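Long-range contacts in beta-galactosidase (Streptococcus pneumoniae, PDB 4CU9), which hydrolyses beta-galactosides and, through the carbohydrate-binding module described here, probably attaches to glycans: residues D36-G41 with V174-M179; H43-R48 with H85-S90; N15-F20 with A64-R69; A21-D26 with Y114-A119. All blocks are in the same frame, centred on the assembly; numbering follows the deposited sequence.

The four contacts lie in one beta-rich module with a galactose-binding-domain fold. Along the chain, their first segments come in the order of contacts 3, 4, 1 and 2, from strand 18-21 through the long loop up to strand 49-50. Contact 3 seats that first strand on strand 61-70. Contact 4 holds the start of the loop against helix 117-120. Contacts 1 and 2, with centres about 8 Å apart, bind its later part to the neighbouring strands 173-182 and 73-86. Contact 1 carries the calcium ion and touches all three others, whereas the centres of contacts 2 and 3 are about 19 Å apart. The loop is thus held at successive points, to helix start and sheet, once through metal.

Contact 1: residues D36-G41 with V174-M179. With CA (calcium ion), chain C.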
loop_
_atom_site.group_PDB
_atom_site.type_symbol
_atom_site.label_atom_id
_atom_site.label_comp_id
_atom_site.label_asym_id
_atom_site.label_seq_id
_atom_site.Cartn_x
_atom_site.Cartn_y
_atom_site.Cartn_z
ATOM N N ASP A 36 9.224 0.008 2.622
ATOM C CA ASP A 36 10.048 -0.275 1.463
ATOM C C ASP A 36 10.093 -1.761 1.142
ATOM O O ASP A 36 10.465 -2.116 0.052
ATOM C CB ASP A 36 11.457 0.296 1.675
ATOM C CG ASP A 36 11.490 1.833 1.495
ATOM O OD1 ASP A 36 11.034 2.342 0.441
ATOM O OD2 ASP A 36 11.988 2.553 2.392
ATOM N N TYR A 37 9.693 -2.634 2.068
ATOM C CA TYR A 37 9.608 -4.054 1.771
ATOM C C TYR A 37 8.434 -4.397 0.852
ATOM O O TYR A 37 8.397 -5.504 0.314
ATOM C CB TYR A 37 9.500 -4.895 3.045
ATOM C CG TYR A 37 10.703 -4.844 3.953
ATOM C CD1 TYR A 37 11.967 -4.637 3.440
ATOM C CD2 TYR A 37 10.575 -5.009 5.329
ATOM C CE1 TYR A 37 13.093 -4.577 4.259
ATOM C CE2 TYR A 37 11.705 -4.986 6.160
ATOM C CZ TYR A 37 12.957 -4.764 5.611
ATOM O OH TYR A 37 14.123 -4.695 6.383
ATOM N N LEU A 38 7.514 -3.445 0.641
ATOM C CA LEU A 38 6.377 -3.646 -0.244
ATOM C C LEU A 38 6.733 -3.825 -1.720
ATOM O O LEU A 38 6.012 -4.524 -2.434
ATOM C CB LEU A 38 5.408 -2.481 -0.195
ATOM C CG LEU A 38 4.497 -2.342 1.021
ATOM C CD1 LEU A 38 3.587 -1.151 0.800
ATOM C CD2 LEU A 38 3.661 -3.579 1.219
ATOM N N ASN A 39 7.796 -3.179 -2.177
ATOM C CA ASN A 39 8.169 -3.301 -3.598
ATOM C C ASN A 39 9.601 -3.667 -3.863
ATOM O O ASN A 39 10.189 -3.184 -4.827
ATOM C CB ASN A 39 7.785 -2.029 -4.366
ATOM C CG ASN A 39 8.596 -0.825 -3.946
ATOM O OD1 ASN A 39 9.099 -0.786 -2.842
ATOM N ND2 ASN A 39 8.722 0.167 -4.831
ATOM N N ASP A 40 10.159 -4.544 -3.045
ATOM C CA ASP A 40 11.563 -4.932 -3.201
ATOM C C ASP A 40 11.729 -6.241 -3.971
ATOM O O ASP A 40 12.818 -6.770 -4.084
ATOM C CB ASP A 40 12.242 -5.010 -1.830
ATOM C CG ASP A 40 11.673 -6.069 -0.950
ATOM O OD1 ASP A 40 10.691 -6.770 -1.290
ATOM O OD2 ASP A 40 12.206 -6.232 0.134
ATOM N N GLY A 41 10.637 -6.802 -4.478
ATOM C CA GLY A 41 10.724 -8.080 -5.172
ATOM C C GLY A 41 10.846 -9.299 -4.282
ATOM O O GLY A 41 10.733 -10.421 -4.776
ATOM N N VAL A 174 -2.820 -4.438 9.450
ATOM C CA VAL A 174 -2.677 -5.155 8.174
ATOM C C VAL A 174 -1.202 -5.420 7.958
ATOM O O VAL A 174 -0.334 -4.595 8.334
ATOM C CB VAL A 174 -3.275 -4.335 6.994
ATOM C CG1 VAL A 174 -3.141 -5.060 5.631
ATOM C CG2 VAL A 174 -4.725 -4.004 7.271
ATOM N N ALA A 175 -0.893 -6.566 7.344
ATOM C CA ALA A 175 0.475 -6.913 7.013
ATOM C C ALA A 175 0.627 -7.376 5.568
ATOM O O ALA A 175 -0.233 -8.111 5.039
ATOM C CB ALA A 175 1.003 -7.984 7.968
ATOM N N MET A 176 1.675 -6.893 4.911
ATOM C CA MET A 176 1.941 -7.227 3.525
ATOM C C MET A 176 3.390 -7.459 3.260
ATOM O O MET A 176 4.276 -6.760 3.804
ATOM C CB MET A 176 1.475 -6.131 2.530
ATOM C CG MET A 176 0.041 -5.709 2.629
ATOM S SD MET A 176 -0.488 -4.580 1.309
ATOM C CE MET A 176 -0.519 -5.634 -0.100
ATOM N N ILE A 177 3.625 -8.413 2.363
ATOM C CA ILE A 177 4.974 -8.755 1.944
ATOM C C ILE A 177 5.339 -8.131 0.604
ATOM O O ILE A 177 6.502 -7.881 0.347
ATOM C CB ILE A 177 5.113 -10.292 1.902
ATOM C CG1 ILE A 177 5.104 -10.824 3.330
ATOM C CG2 ILE A 177 6.372 -10.746 1.181
ATOM C CD1 ILE A 177 4.710 -12.292 3.400
ATOM N N GLU A 178 4.348 -7.953 -0.264
ATOM C CA GLU A 178 4.585 -7.345 -1.551
ATOM C C GLU A 178 3.315 -6.721 -2.102
ATOM O O GLU A 178 2.210 -7.214 -1.889
ATOM C CB GLU A 178 5.185 -8.354 -2.548
ATOM C CG GLU A 178 5.814 -7.724 -3.789
ATOM C CD GLU A 178 7.188 -7.118 -3.572
ATOM O OE1 GLU A 178 7.770 -7.234 -2.453
ATOM O OE2 GLU A 178 7.724 -6.533 -4.540
ATOM N N MET A 179 3.503 -5.613 -2.807
ATOM C CA MET A 179 2.409 -4.955 -3.514
ATOM C C MET A 179 3.000 -4.484 -4.826
ATOM O O MET A 179 4.004 -3.776 -4.813
ATOM C CB MET A 179 1.907 -3.772 -2.703
ATOM C CG MET A 179 0.940 -2.876 -3.420
ATOM S SD MET A 179 0.446 -1.447 -2.472
ATOM C CE MET A 179 -0.297 -2.097 -1.002
HETATM CA CA CA C . 8.650 -7.606 -0.431
HETATM O O HOH W 1 9.541 -8.503 1.505
#
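L38 and E178 approach most closely, with CA atoms 4.3 Å apart, where the loop after the 3-10 turn at D36 and Y37 passes a corner in strand 173-182. At that corner I177 and E178 form a classic beta bulge facing H85. One backbone bond joins the segments, from M179 N to L38 O (2.8 Å). Two carbonyls meet at the calcium ion: I177 O lies 2.3 Å from it and Y37 O 2.2 Å. The E178 side chain sets out away from the loop, but a bend at chi2 (78°) swings its carboxylate back. E178 OE1 binds the calcium at 2.2 Å. OE2 of E178 accepts the N-H of G41 at 2.9 Å, on the syn side and 28° out of the carboxylate plane, so both oxygens are engaged. D40 OD1 reaches the calcium at 2.4 Å, its carboxylate nearly coplanar with that of E178 (17°), while D40 OD2 pairs with R47. L38 CD2 packs on M176 CB (3.6 Å). D42 O and a water complete six ligands. The carboxylates of D40 and E178 probably offset the charge of the ion, the other ligands being neutral, consistent with a structural calcium that ties loop to strand.

Contact 2: residues H43-R48 with H85-S90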
loop_
_atom_site.group_PDB
_atom_site.type_symbol
_atom_site.label_atom_id
_atom_site.label_comp_id
_atom_site.label_asym_id
_atom_site.label_seq_id
_atom_site.Cartn_x
_atom_site.Cartn_y
_atom_site.Cartn_z
ATOM N N HIS A 43 9.877 -11.913 -1.253
ATOM C CA HIS A 43 8.673 -12.478 -0.670
ATOM C C HIS A 43 8.954 -13.222 0.634
ATOM O O HIS A 43 8.219 -14.105 0.991
ATOM C CB HIS A 43 7.929 -13.339 -1.695
ATOM C CG HIS A 43 7.377 -12.549 -2.843
ATOM N ND1 HIS A 43 6.059 -12.139 -2.915
ATOM C CD2 HIS A 43 7.973 -12.073 -3.960
ATOM C CE1 HIS A 43 5.871 -11.441 -4.023
ATOM N NE2 HIS A 43 7.018 -11.383 -4.676
ATOM N N SER A 44 9.987 -12.806 1.375
ATOM C CA SER A 44 10.275 -13.379 2.677
ATOM C C SER A 44 9.241 -12.891 3.695
ATOM O O SER A 44 8.971 -11.690 3.788
ATOM C CB SER A 44 11.668 -12.940 3.171
ATOM O OG SER A 44 12.664 -13.149 2.181
ATOM N N GLU A 45 8.717 -13.810 4.492
ATOM C CA GLU A 45 7.775 -13.490 5.569
ATOM C C GLU A 45 8.352 -12.563 6.619
ATOM O O GLU A 45 7.599 -11.850 7.302
ATOM C CB GLU A 45 7.237 -14.782 6.225
ATOM C CG GLU A 45 6.522 -15.659 5.220
ATOM C CD GLU A 45 5.731 -16.803 5.825
ATOM O OE1 GLU A 45 5.790 -17.023 7.053
ATOM O OE2 GLU A 45 5.050 -17.495 5.038
ATOM N N ASN A 46 9.673 -12.536 6.723
ATOM C CA ASN A 46 10.346 -11.710 7.722
ATOM C C ASN A 46 10.684 -10.299 7.257
ATOM O O ASN A 46 11.260 -9.527 8.020
ATOM C CB ASN A 46 11.600 -12.431 8.212
ATOM C CG ASN A 46 11.268 -13.624 9.086
ATOM O OD1 ASN A 46 11.702 -14.743 8.827
ATOM N ND2 ASN A 46 10.472 -13.388 10.123
ATOM N N ARG A 47 10.317 -9.967 6.016
ATOM C CA ARG A 47 10.443 -8.614 5.498
ATOM C C ARG A 47 9.063 -8.128 5.084
ATOM O O ARG A 47 8.648 -8.284 3.938
ATOM C CB ARG A 47 11.395 -8.578 4.319
ATOM C CG ARG A 47 12.845 -8.903 4.667
ATOM C CD ARG A 47 13.685 -9.116 3.419
ATOM N NE ARG A 47 13.696 -7.947 2.508
ATOM C CZ ARG A 47 14.587 -6.948 2.561
ATOM N NH1 ARG A 47 15.545 -6.941 3.482
ATOM N NH2 ARG A 47 14.533 -5.950 1.680
ATOM N N ARG A 48 8.341 -7.542 6.020
ATOM C CA ARG A 48 6.977 -7.111 5.733
ATOM C C ARG A 48 6.747 -5.658 6.134
ATOM O O ARG A 48 7.495 -5.089 6.927
ATOM C CB ARG A 48 5.990 -8.015 6.449
ATOM C CG ARG A 48 6.190 -8.001 7.946
ATOM C CD ARG A 48 5.738 -9.270 8.580
ATOM N NE ARG A 48 5.935 -9.180 10.028
ATOM C CZ ARG A 48 6.730 -9.970 10.747
ATOM N NH1 ARG A 48 7.413 -10.953 10.198
ATOM N NH2 ARG A 48 6.817 -9.780 12.045
ATOM N N HIS A 85 0.483 -9.570 -1.767
ATOM C CA HIS A 85 0.925 -10.687 -0.912
ATOM C C HIS A 85 0.771 -10.270 0.548
ATOM O O HIS A 85 1.545 -9.426 1.037
ATOM C CB HIS A 85 2.391 -10.998 -1.186
ATOM C CG HIS A 85 2.858 -12.328 -0.680
ATOM N ND1 HIS A 85 2.123 -13.122 0.168
ATOM C CD2 HIS A 85 4.002 -13.013 -0.932
ATOM C CE1 HIS A 85 2.788 -14.244 0.416
ATOM N NE2 HIS A 85 3.927 -14.206 -0.250
ATOM N N PHE A 86 -0.205 -10.833 1.233
ATOM C CA PHE A 86 -0.469 -10.510 2.620
ATOM C C PHE A 86 0.225 -11.467 3.557
ATOM O O PHE A 86 0.532 -12.615 3.190
ATOM C CB PHE A 86 -1.978 -10.510 2.889
ATOM C CG PHE A 86 -2.704 -9.423 2.158
ATOM C CD1 PHE A 86 -2.609 -8.116 2.590
ATOM C CD2 PHE A 86 -3.506 -9.699 1.072
ATOM C CE1 PHE A 86 -3.256 -7.101 1.933
ATOM C CE2 PHE A 86 -4.177 -8.706 0.430
ATOM C CZ PHE A 86 -4.069 -7.409 0.872
ATOM N N PHE A 87 0.407 -11.003 4.796
ATOM C CA PHE A 87 1.045 -11.781 5.836
ATOM C C PHE A 87 0.113 -11.791 7.023
ATOM O O PHE A 87 -0.719 -10.903 7.152
ATOM C CB PHE A 87 2.350 -11.119 6.251
ATOM C CG PHE A 87 2.987 -11.701 7.496
ATOM C CD1 PHE A 87 3.791 -12.816 7.413
ATOM C CD2 PHE A 87 2.830 -11.086 8.731
ATOM C CE1 PHE A 87 4.404 -13.340 8.541
ATOM C CE2 PHE A 87 3.465 -11.575 9.855
ATOM C CZ PHE A 87 4.247 -12.713 9.763
ATOM N N ALA A 88 0.240 -12.812 7.865
ATOM C CA ALA A 88 -0.497 -12.828 9.133
ATOM C C ALA A 88 0.337 -13.420 10.237
ATOM O O ALA A 88 1.154 -14.296 10.002
ATOM C CB ALA A 88 -1.783 -13.620 8.974
ATOM N N ASP A 89 0.065 -12.951 11.448
ATOM C CA ASP A 89 0.638 -13.485 12.676
ATOM C C ASP A 89 -0.318 -13.089 13.801
ATOM O O ASP A 89 -1.498 -12.800 13.527
ATOM C CB ASP A 89 2.082 -12.991 12.879
ATOM C CG ASP A 89 2.183 -11.506 13.144
ATOM O OD1 ASP A 89 1.149 -10.795 13.138
ATOM O OD2 ASP A 89 3.333 -11.052 13.390
ATOM N N SER A 90 0.151 -13.055 15.051
ATOM C CA SER A 90 -0.781 -12.788 16.172
ATOM C C SER A 90 -1.440 -11.418 16.083
ATOM O O SER A 90 -2.602 -11.292 16.407
ATOM C CB SER A 90 -0.106 -12.924 17.541
ATOM O OG SER A 90 1.047 -12.107 17.571
#
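H43 meets H85 rim to rim: H43 ND1 and H85 CD2 are 3.0 Å apart, each near the plane of the other's ring, and the rings are inclined at 32° with neither lying over the other. H43 also touches E178, a calcium ligand. A type I turn from S44 to R47 follows, closed by R47 N to S44 O (3.1 Å). Within it, E45 lays its CB against F87 CE1 (3.9 Å), and its carbonyl holds the arginine that ends the segment: R48 NH1 donates to E45 O at 3.0 Å, with the oxygen in the guanidinium plane. R48 contributes most from its segment. Its side chain, extended from CG to NE, crosses F87 so that CD makes a CH-pi contact over one face, 3.6 Å from the ring centroid. The guanidinium continues over that ring, only 4° from parallel, with R48 NE 3.4 Å from F87 CE2. Beyond it, R48 NH2 and D89 OD2 form a long salt bridge (3.9 Å) of charge alone, the oxygen being well out of plane; D89 OD1 bonds T92. The result is a surface loop laid along the chain that leaves strand 73-86, beside the calcium site of a galactose-binding-type domain.

Contact 3: residues N15-F20 with A64-R69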
loop_
_atom_site.group_PDB
_atom_site.type_symbol
_atom_site.label_atom_id
_atom_site.label_comp_id
_atom_site.label_asym_id
_atom_site.label_seq_id
_atom_site.Cartn_x
_atom_site.Cartn_y
_atom_site.Cartn_z
ATOM N N ASN A 15 16.151 5.425 -7.205
ATOM C CA ASN A 15 15.659 6.242 -8.297
ATOM C C ASN A 15 14.397 5.650 -8.954
ATOM O O ASN A 15 13.819 6.261 -9.849
ATOM C CB ASN A 15 16.785 6.504 -9.291
ATOM C CG ASN A 15 17.774 7.532 -8.779
ATOM O OD1 ASN A 15 17.470 8.721 -8.716
ATOM N ND2 ASN A 15 18.972 7.081 -8.413
ATOM N N SER A 16 13.950 4.502 -8.444
ATOM C CA SER A 16 12.784 3.788 -8.965
ATOM C C SER A 16 11.524 3.975 -8.088
ATOM O O SER A 16 11.489 4.838 -7.211
ATOM C CB SER A 16 13.126 2.297 -9.063
ATOM O OG SER A 16 12.118 1.619 -9.795
ATOM N N ASN A 17 10.495 3.149 -8.319
ATOM C CA ASN A 17 9.209 3.311 -7.627
ATOM C C ASN A 17 9.349 3.349 -6.116
ATOM O O ASN A 17 10.183 2.635 -5.514
ATOM C CB ASN A 17 8.218 2.215 -7.975
ATOM C CG ASN A 17 7.886 2.119 -9.454
ATOM O OD1 ASN A 17 7.960 3.079 -10.225
ATOM N ND2 ASN A 17 7.399 0.946 -9.832
ATOM N N GLN A 18 8.529 4.198 -5.497
ATOM C CA GLN A 18 8.576 4.429 -4.054
ATOM C C GLN A 18 7.298 3.969 -3.367
ATOM O O GLN A 18 6.212 4.480 -3.671
ATOM C CB GLN A 18 8.787 5.925 -3.773
ATOM C CG GLN A 18 8.832 6.254 -2.295
ATOM C CD GLN A 18 10.012 5.563 -1.592
ATOM O OE1 GLN A 18 11.160 5.847 -1.903
ATOM N NE2 GLN A 18 9.730 4.624 -0.702
ATOM N N ALA A 19 7.439 3.009 -2.444
ATOM C CA ALA A 19 6.316 2.521 -1.703
ATOM C C ALA A 19 5.997 3.556 -0.644
ATOM O O ALA A 19 6.872 4.308 -0.212
ATOM C CB ALA A 19 6.614 1.176 -1.073
ATOM N N PHE A 20 4.723 3.657 -0.306
ATOM C CA PHE A 20 4.277 4.581 0.755
ATOM C C PHE A 20 3.145 4.000 1.548
ATOM O O PHE A 20 2.371 3.135 1.037
ATOM C CB PHE A 20 3.923 5.975 0.203
ATOM C CG PHE A 20 2.675 5.973 -0.616
ATOM C CD1 PHE A 20 2.725 5.654 -1.948
ATOM C CD2 PHE A 20 1.469 6.183 -0.005
ATOM C CE1 PHE A 20 1.538 5.618 -2.689
ATOM C CE2 PHE A 20 0.292 6.128 -0.723
ATOM C CZ PHE A 20 0.340 5.837 -2.058
ATOM N N ALA A 64 -1.878 1.768 1.764
ATOM C CA ALA A 64 -0.498 1.568 1.336
ATOM C C ALA A 64 -0.488 1.527 -0.181
ATOM O O ALA A 64 -1.484 1.099 -0.830
ATOM C CB ALA A 64 0.095 0.330 1.969
ATOM N N GLY A 65 0.561 2.084 -0.765
ATOM C CA GLY A 65 0.645 2.200 -2.200
ATOM C C GLY A 65 2.021 2.362 -2.809
ATOM O O GLY A 65 3.054 2.243 -2.113
ATOM N N VAL A 66 2.033 2.655 -4.097
ATOM C CA VAL A 66 3.269 2.912 -4.842
ATOM C C VAL A 66 3.152 4.177 -5.662
ATOM O O VAL A 66 2.159 4.406 -6.365
ATOM C CB VAL A 66 3.668 1.729 -5.760
ATOM C CG1 VAL A 66 4.945 2.015 -6.536
ATOM C CG2 VAL A 66 3.779 0.401 -4.987
ATOM N N ILE A 67 4.152 5.024 -5.515
ATOM C CA ILE A 67 4.436 6.129 -6.429
ATOM C C ILE A 67 5.398 5.660 -7.540
ATOM O O ILE A 67 6.505 5.206 -7.265
ATOM C CB ILE A 67 5.129 7.278 -5.689
ATOM C CG1 ILE A 67 4.236 7.808 -4.577
ATOM C CG2 ILE A 67 5.464 8.404 -6.659
ATOM C CD1 ILE A 67 4.986 8.555 -3.488
ATOM N N PHE A 68 4.979 5.827 -8.781
ATOM C CA PHE A 68 5.753 5.442 -9.937
ATOM C C PHE A 68 6.844 6.471 -10.225
ATOM O O PHE A 68 6.561 7.649 -10.364
ATOM C CB PHE A 68 4.836 5.265 -11.157
ATOM C CG PHE A 68 3.708 4.317 -10.912
ATOM C CD1 PHE A 68 3.945 3.103 -10.285
ATOM C CD2 PHE A 68 2.407 4.640 -11.272
ATOM C CE1 PHE A 68 2.901 2.230 -10.016
ATOM C CE2 PHE A 68 1.369 3.759 -11.028
ATOM C CZ PHE A 68 1.617 2.575 -10.380
ATOM N N ARG A 69 8.081 5.994 -10.281
ATOM C CA ARG A 69 9.253 6.831 -10.559
ATOM C C ARG A 69 10.220 6.102 -11.470
ATOM O O ARG A 69 10.292 4.881 -11.475
ATOM C CB ARG A 69 9.983 7.170 -9.277
ATOM C CG ARG A 69 9.104 7.904 -8.280
ATOM C CD ARG A 69 9.706 7.923 -6.901
ATOM N NE ARG A 69 10.742 8.930 -6.771
ATOM C CZ ARG A 69 12.055 8.696 -6.792
ATOM N NH1 ARG A 69 12.542 7.481 -6.992
ATOM N NH2 ARG A 69 12.908 9.702 -6.626
#
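The ring of F20 lies over the backbone of G65, whose CA makes a CH-pi contact 3.9 Å from the ring centroid. A chi1 of 70° tips F20 across to the neighbouring strand, and G65, lacking a side chain, lets the ring come close. F20 CD1 also packs on I67 CG1 (3.7 Å), and F126 adds a second aromatic ring. Q18, F20 and I67 share this face of the sheet, whereas A19 and V66 point to the other. The strands run antiparallel, 156° between their directions: Q18-I67 and F20-G65 are hydrogen-bonded pairs, with I67 N to Q18 O at 2.8 Å, and A19-V66 between them is a non-hydrogen-bonded pair. N17 extends the pairing by side chain. Its OD1 receives R69 N at 2.9 Å on a lone pair and is also bonded by R77, while N17 CB touches V66 CG1 (3.6 Å) and the amide is steeply inclined to the F68 ring (63°). R69 bends at chi3 to bring its guanidinium edge to the chain just before strand 18-21, where NH1 donates to S16 O (2.9 Å). R69 CD passes Q18 CB at 3.8 Å, and the Q18 amide turns back, NE2 bonding to A19 O and D36.

Contact 4: residues A21-D26 with Y114-A119; sequences ASATND and YSNYQA. With EDO (1,2-ethanediol), chain D.
S115 and D26 meet through a short bond, S115 OG donating to the syn lone pair of D26 OD2 at 2.6 Å. This is the N-terminus of the short helix 117-120, against which the loop after strand 18-21 docks. T24 lies beside S115, its OG1 donating to S115 O at 2.7 Å on a carbonyl lone pair. N116, in the N-cap position, makes no capping bond with its side chain; instead the amide reaches across to the loop, where N116 OD1 accepts T24 N at 2.9 Å from a donor well above the carbonyl plane (48°). N116 ND2 adds a weak bond to T24 O. The loop carbonyls serve the first helical N-H groups: Q118 N donates to S22 O at 3.0 Å, and Y117 N makes a weak bond to A21 O. In return A21 N bonds Y114 O (2.9 Å). With chi1 at 70°, the Y117 ring folds over S22, whose CA lies over one face, 3.6 Å from the centroid.

In the next shell, W49 NE1 bonds T24 OG1, S63 N donates to S22 OG, and D36 receives the Y114 hydroxyl. A water donates to S22 O and N116 OD1 and accepts A119 N at 2.9 Å. Farther out, a 1,2-ethanediol molecule, probably from the crystallisation liquor and also held by R162, has its O1 near the tyrosine ring plane, hydrogen-bonded to Y117 OH (2.6 Å).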
loop_
_atom_site.group_PDB
_atom_site.type_symbol
_atom_site.label_atom_id
_atom_site.label_comp_id
_atom_site.label_asym_id
_atom_site.label_seq_id
_atom_site.Cartn_x
_atom_site.Cartn_y
_atom_site.Cartn_z
ATOM N N ALA A 21 2.963 4.537 2.761
ATOM C CA ALA A 21 1.838 4.189 3.602
ATOM C C ALA A 21 1.349 5.317 4.509
ATOM O O ALA A 21 2.117 6.189 4.902
ATOM C CB ALA A 21 2.128 2.935 4.419
ATOM N N SER A 22 0.057 5.301 4.794
ATOM C CA SER A 22 -0.519 6.230 5.767
ATOM C C SER A 22 0.095 6.063 7.167
ATOM O O SER A 22 0.250 7.062 7.889
ATOM C CB SER A 22 -2.042 6.092 5.813
ATOM O OG SER A 22 -2.482 4.814 6.204
ATOM N N ALA A 23 0.348 4.813 7.552
ATOM C CA ALA A 23 1.015 4.484 8.815
ATOM C C ALA A 23 1.857 3.226 8.705
ATOM O O ALA A 23 1.534 2.351 7.932
ATOM C CB ALA A 23 0.003 4.281 9.923
ATOM N N THR A 24 2.923 3.124 9.514
ATOM C CA THR A 24 3.771 1.956 9.469
ATOM C C THR A 24 4.365 1.759 10.866
ATOM O O THR A 24 4.681 2.739 11.546
ATOM C CB THR A 24 4.938 2.125 8.454
ATOM O OG1 THR A 24 4.454 2.284 7.119
ATOM C CG2 THR A 24 5.920 0.982 8.485
ATOM N N ASN A 25 4.514 0.502 11.266
ATOM C CA ASN A 25 5.205 0.130 12.514
ATOM C C ASN A 25 6.729 0.150 12.311
ATOM O O ASN A 25 7.397 -0.886 12.321
ATOM C CB ASN A 25 4.720 -1.235 12.954
ATOM C CG ASN A 25 5.417 -1.744 14.189
ATOM O OD1 ASN A 25 5.598 -1.014 15.159
ATOM N ND2 ASN A 25 5.767 -3.009 14.171
ATOM N N ASP A 26 7.269 1.330 12.072
ATOM C CA ASP A 26 8.719 1.495 11.888
ATOM C C ASP A 26 9.303 2.565 12.806
ATOM O O ASP A 26 10.397 3.062 12.548
ATOM C CB ASP A 26 9.069 1.813 10.417
ATOM C CG ASP A 26 8.461 3.118 9.936
ATOM O OD1 ASP A 26 7.818 3.835 10.750
ATOM O OD2 ASP A 26 8.684 3.432 8.751
ATOM N N TYR A 114 7.287 9.115 4.152
ATOM C CA TYR A 114 6.501 8.340 3.202
ATOM C C TYR A 114 5.899 7.068 3.827
ATOM O O TYR A 114 4.947 6.541 3.292
ATOM C CB TYR A 114 7.301 8.032 1.937
ATOM C CG TYR A 114 8.569 7.270 2.157
ATOM C CD1 TYR A 114 8.544 5.891 2.322
ATOM C CD2 TYR A 114 9.817 7.914 2.167
ATOM C CE1 TYR A 114 9.691 5.156 2.487
ATOM C CE2 TYR A 114 10.980 7.177 2.313
ATOM C CZ TYR A 114 10.910 5.804 2.492
ATOM O OH TYR A 114 12.048 5.049 2.642
ATOM N N SER A 115 6.398 6.631 4.972
ATOM C CA SER A 115 5.821 5.459 5.678
ATOM C C SER A 115 4.770 5.827 6.709
ATOM O O SER A 115 4.077 4.953 7.248
ATOM C CB SER A 115 6.915 4.667 6.377
ATOM O OG SER A 115 7.336 5.353 7.547
ATOM N N ASN A 116 4.643 7.117 7.002
ATOM C CA ASN A 116 3.752 7.575 8.038
ATOM C C ASN A 116 3.205 8.960 7.698
ATOM O O ASN A 116 3.252 9.885 8.514
ATOM C CB ASN A 116 4.476 7.593 9.380
ATOM C CG ASN A 116 4.444 6.272 10.069
ATOM O OD1 ASN A 116 3.411 5.847 10.520
ATOM N ND2 ASN A 116 5.593 5.597 10.149
ATOM N N TYR A 117 2.622 9.085 6.500
ATOM C CA TYR A 117 2.205 10.401 6.066
ATOM C C TYR A 117 1.077 10.939 6.897
ATOM O O TYR A 117 0.975 12.156 7.052
ATOM C CB TYR A 117 1.916 10.490 4.571
ATOM C CG TYR A 117 0.703 9.786 4.056
ATOM C CD1 TYR A 117 -0.591 10.228 4.373
ATOM C CD2 TYR A 117 0.842 8.686 3.240
ATOM C CE1 TYR A 117 -1.721 9.578 3.870
ATOM C CE2 TYR A 117 -0.271 8.036 2.749
ATOM C CZ TYR A 117 -1.547 8.486 3.058
ATOM O OH TYR A 117 -2.637 7.813 2.557
ATOM N N GLN A 118 0.228 10.068 7.449
ATOM C CA GLN A 118 -0.940 10.590 8.166
ATOM C C GLN A 118 -0.565 11.365 9.416
ATOM O O GLN A 118 -1.074 12.474 9.637
ATOM C CB GLN A 118 -1.952 9.511 8.507
ATOM C CG GLN A 118 -3.290 10.113 8.840
ATOM C CD GLN A 118 -4.417 9.154 8.590
ATOM O OE1 GLN A 118 -4.541 8.152 9.274
ATOM N NE2 GLN A 118 -5.227 9.451 7.610
ATOM N N ALA A 119 0.340 10.797 10.206
ATOM C CA ALA A 119 0.791 11.369 11.484
ATOM C C ALA A 119 1.857 12.431 11.283
ATOM O O ALA A 119 1.887 13.440 11.985
ATOM C CB ALA A 119 1.352 10.283 12.374
HETATM C C1 EDO D . -5.883 9.180 3.878
HETATM O O1 EDO D . -4.998 8.078 3.588
HETATM C C2 EDO D . -6.619 9.770 2.667
HETATM O O2 EDO D . -7.703 8.923 2.294
HETATM O O HOH W 2 0.858 7.915 10.277
HETATM O O HOH W 3 -3.385 5.082 8.617
#